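Local coordinates for uncharacterized protein (PDB 3JYG) that is of uncharacterized function but belongs to the 6-pyruvoyl tetrahydropterin synthase family and holds a zinc ion, at residues G44-H49 with V166-T171. Residues are numbered along the deposited sequence; the frame is centred on the assembly and turned at random.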
ATOM      1  N   GLY A  44     -12.031   8.792   6.514  1.00 17.21           N
ATOM      2  CA  GLY A  44     -11.108   9.185   5.467  1.00 16.53           C
ATOM      3  C   GLY A  44      -9.680   8.964   5.921  1.00 16.15           C
ATOM      4  O   GLY A  44      -9.367   9.114   7.109  1.00 15.50           O
ATOM      5  N   LYS A  45      -8.813   8.591   4.997  1.00 15.22           N
ATOM      6  CA  LYS A  45      -7.388   8.600   5.332  1.00 15.73           C
ATOM      7  C   LYS A  45      -6.587   9.335   4.265  1.00 14.89           C
ATOM      8  O   LYS A  45      -6.690   9.000   3.094  1.00 14.38           O
ATOM      9  CB  LYS A  45      -6.888   7.171   5.524  1.00 16.75           C
ATOM     10  CG  LYS A  45      -5.392   7.056   5.866  1.00 19.94           C
ATOM     11  CD  LYS A  45      -4.960   5.549   5.815  1.00 23.67           C
ATOM     12  CE  LYS A  45      -5.632   4.724   6.880  1.00 26.23           C
ATOM     13  NZ  LYS A  45      -4.957   5.069   8.197  1.00 28.67           N
ATOM     14  N   VAL A  46      -5.827  10.343   4.672  1.00 14.31           N
ATOM     15  CA  VAL A  46      -4.922  11.074   3.765  1.00 14.49           C
ATOM     16  C   VAL A  46      -3.517  10.444   3.866  1.00 13.78           C
ATOM     17  O   VAL A  46      -2.996  10.282   4.988  1.00 13.31           O
ATOM     18  CB  VAL A  46      -4.814  12.559   4.108  1.00 15.41           C
ATOM     19  CG1 VAL A  46      -4.100  13.321   2.948  1.00 15.45           C
ATOM     20  CG2 VAL A  46      -6.204  13.185   4.294  1.00 14.31           C
ATOM     21  N   ILE A  47      -2.893  10.114   2.731  1.00 13.15           N
ATOM     22  CA  ILE A  47      -1.491   9.707   2.750  1.00 13.07           C
ATOM     23  C   ILE A  47      -0.643  10.667   1.907  1.00 14.58           C
ATOM     24  O   ILE A  47      -0.848  10.764   0.689  1.00 13.73           O
ATOM     25  CB  ILE A  47      -1.288   8.272   2.217  1.00 13.10           C
ATOM     26  CG1 ILE A  47      -2.311   7.332   2.851  1.00 15.23           C
ATOM     27  CG2 ILE A  47       0.197   7.818   2.515  1.00 14.09           C
ATOM     28  CD1 ILE A  47      -2.143   5.848   2.521  1.00 17.40           C
ATOM     29  N   VAL A  48       0.309  11.340   2.557  1.00 14.62           N
ATOM     30  CA  VAL A  48       1.175  12.347   1.896  1.00 14.83           C
ATOM     31  C   VAL A  48       2.539  11.719   1.582  1.00 14.91           C
ATOM     32  O   VAL A  48       3.162  11.161   2.481  1.00 16.06           O
ATOM     33  CB  VAL A  48       1.393  13.568   2.836  1.00 14.34           C
ATOM     34  CG1 VAL A  48       2.425  14.557   2.258  1.00 11.70           C
ATOM     35  CG2 VAL A  48       0.092  14.237   3.112  1.00 14.72           C
ATOM     36  N   HIS A  49       2.980  11.780   0.330  1.00 14.35           N
ATOM     37  CA  HIS A  49       4.282  11.235  -0.051  1.00 15.50           C
ATOM     38  C   HIS A  49       5.222  12.376  -0.398  1.00 14.98           C
ATOM     39  O   HIS A  49       4.877  13.242  -1.227  1.00 16.00           O
ATOM     40  CB  HIS A  49       4.145  10.272  -1.239  1.00 14.63           C
ATOM     41  CG  HIS A  49       3.235   9.119  -0.975  1.00 17.40           C
ATOM     42  ND1 HIS A  49       3.705   7.873  -0.641  1.00 15.41           N
ATOM     43  CD2 HIS A  49       1.883   9.022  -1.008  1.00 13.15           C
ATOM     44  CE1 HIS A  49       2.677   7.044  -0.511  1.00 18.06           C
ATOM     45  NE2 HIS A  49       1.558   7.727  -0.708  1.00 13.99           N
ATOM     46  N   VAL A 166      -0.478  12.559  -3.236  1.00 14.99           N
ATOM     47  CA  VAL A 166      -1.337  12.426  -2.063  1.00 14.79           C
ATOM     48  C   VAL A 166      -2.366  11.351  -2.364  1.00 14.61           C
ATOM     49  O   VAL A 166      -2.917  11.309  -3.458  1.00 14.22           O
ATOM     50  CB  VAL A 166      -2.080  13.728  -1.841  1.00 14.63           C
ATOM     51  CG1 VAL A 166      -3.204  13.570  -0.808  1.00 14.78           C
ATOM     52  CG2 VAL A 166      -1.104  14.797  -1.426  1.00 12.26           C
ATOM     53  N   GLU A 167      -2.590  10.463  -1.415  1.00 14.10           N
ATOM     54  CA  GLU A 167      -3.647   9.473  -1.537  1.00 13.94           C
ATOM     55  C   GLU A 167      -4.789   9.872  -0.609  1.00 14.38           C
ATOM     56  O   GLU A 167      -4.575  10.395   0.497  1.00 13.61           O
ATOM     57  CB  GLU A 167      -3.172   8.067  -1.130  1.00 14.96           C
ATOM     58  CG  GLU A 167      -1.997   7.530  -1.944  1.00 17.05           C
ATOM     59  CD  GLU A 167      -1.598   6.128  -1.495  1.00 23.81           C
ATOM     60  OE1 GLU A 167      -0.469   5.987  -0.962  1.00 24.07           O
ATOM     61  OE2 GLU A 167      -2.439   5.198  -1.624  1.00 24.45           O
ATOM     62  N   PHE A 168      -6.000   9.613  -1.059  1.00 14.78           N
ATOM     63  CA  PHE A 168      -7.157   9.752  -0.172  1.00 15.73           C
ATOM     64  C   PHE A 168      -8.027   8.491  -0.232  1.00 16.55           C
ATOM     65  O   PHE A 168      -8.564   8.138  -1.303  1.00 15.25           O
ATOM     66  CB  PHE A 168      -7.926  11.042  -0.448  1.00 15.22           C
ATOM     67  CG  PHE A 168      -9.054  11.272   0.526  1.00 16.19           C
ATOM     68  CD1 PHE A 168      -8.791  11.742   1.826  1.00 20.35           C
ATOM     69  CD2 PHE A 168     -10.361  10.947   0.174  1.00 16.80           C
ATOM     70  CE1 PHE A 168      -9.850  11.910   2.769  1.00 18.66           C
ATOM     71  CE2 PHE A 168     -11.425  11.098   1.123  1.00 17.07           C
ATOM     72  CZ  PHE A 168     -11.156  11.617   2.397  1.00 16.71           C
ATOM     73  N   LEU A 169      -8.086   7.787   0.908  1.00 17.00           N
ATOM     74  CA  LEU A 169      -8.882   6.575   1.043  1.00 19.72           C
ATOM     75  C   LEU A 169     -10.290   6.963   1.535  1.00 21.20           C
ATOM     76  O   LEU A 169     -10.470   7.578   2.601  1.00 20.68           O
ATOM     77  CB  LEU A 169      -8.192   5.547   1.979  1.00 19.96           C
ATOM     78  CG  LEU A 169      -6.879   4.807   1.660  1.00 20.41           C
ATOM     79  CD1 LEU A 169      -5.755   5.747   1.363  1.00 22.38           C
ATOM     80  CD2 LEU A 169      -6.425   3.878   2.817  1.00 26.79           C
ATOM     81  N   GLU A 170     -11.279   6.662   0.700  1.00 22.70           N
ATOM     82  CA  GLU A 170     -12.665   6.937   0.983  1.00 24.77           C
ATOM     83  C   GLU A 170     -13.230   5.793   1.879  1.00 24.80           C
ATOM     84  O   GLU A 170     -14.093   6.008   2.750  1.00 22.22           O
ATOM     85  CB  GLU A 170     -13.405   6.936  -0.346  1.00 26.79           C
ATOM     86  CG  GLU A 170     -14.863   7.185  -0.264  1.00 30.77           C
ATOM     87  CD  GLU A 170     -15.523   6.900  -1.589  1.00 36.93           C
ATOM     88  OE1 GLU A 170     -15.105   7.532  -2.609  1.00 40.54           O
ATOM     89  OE2 GLU A 170     -16.441   6.054  -1.602  1.00 36.40           O
ATOM     90  N   THR A 171     -12.775   4.569   1.586  1.00 25.10           N
ATOM     91  CA  THR A 171     -13.106   3.381   2.366  1.00 26.29           C
ATOM     92  C   THR A 171     -11.833   2.504   2.470  1.00 27.79           C
ATOM     93  O   THR A 171     -10.831   2.772   1.779  1.00 27.86           O
ATOM     94  CB  THR A 171     -14.291   2.571   1.750  1.00 26.68           C
ATOM     95  OG1 THR A 171     -13.869   1.866   0.578  1.00 25.96           O
ATOM     96  CG2 THR A 171     -15.511   3.467   1.426  1.00 27.53           C
TER
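OE1 of Glu-167 sits at the edge of the His-49 imidazole: NE2 donates to OE1 over 2.7 Å, with OE1 close to the ring plane and receiving the proton on its anti lone pair. Ring and carboxylate are nearly coplanar, 20° apart, although the N-H...O angle of 147° leaves the bond somewhat bent. Glu-167 suits this diagonal reach because its chain runs extended beyond CG (chi2 -179°); the same OE1 has a long, weak ion pair with Arg-177. The other flat group, Phe-168, takes Val-46 CG2 at its ring edge, 3.9 Å from CD1, while Gly-44 CA lies obliquely to the ring, 3.9 Å from CZ. Having no side chain, Gly-44 lets the Phe-168 ring lie against its CA.

These residues sit on neighbouring antiparallel strands, 40-52 and 162-169, in the mixed sheet of a 6-pyruvoyl tetrahydropterin synthase-type fold, within an assembly of three chains. Lys-45/Leu-169 and Ile-47/Glu-167 are the hydrogen-bonded pairs, each joined by two backbone bonds; Val-46/Phe-168, between them, and Val-48/Val-166, beyond Ile-47/Glu-167, are non-hydrogen-bonded pairs. Side chains alternate between the two faces of the sheet. On the face shared with Phe-168, the compact beta-branched Val-46 and Val-48 pack on helices 67-77 and 141-155, and Val-166 on helix 141-155; CG1 of Val-46 meets CG1 of Val-166 at 3.9 Å.

On the face of Lys-45, Ile-47, Glu-167 and Leu-169, Ile-47 CD1 packs on Leu-169 CD1 at 3.8 Å. Ile-47 also packs on Arg-175 of a neighbouring subunit. Lys-45 lies alongside Leu-169, its CD 3.7 Å from CD2, lending aliphatic length to an apolar neighbour. The chain then bends at chi3 and chi4 and carries NZ away to salt bridges with Asp-12 and Glu-10 on strand 3-17.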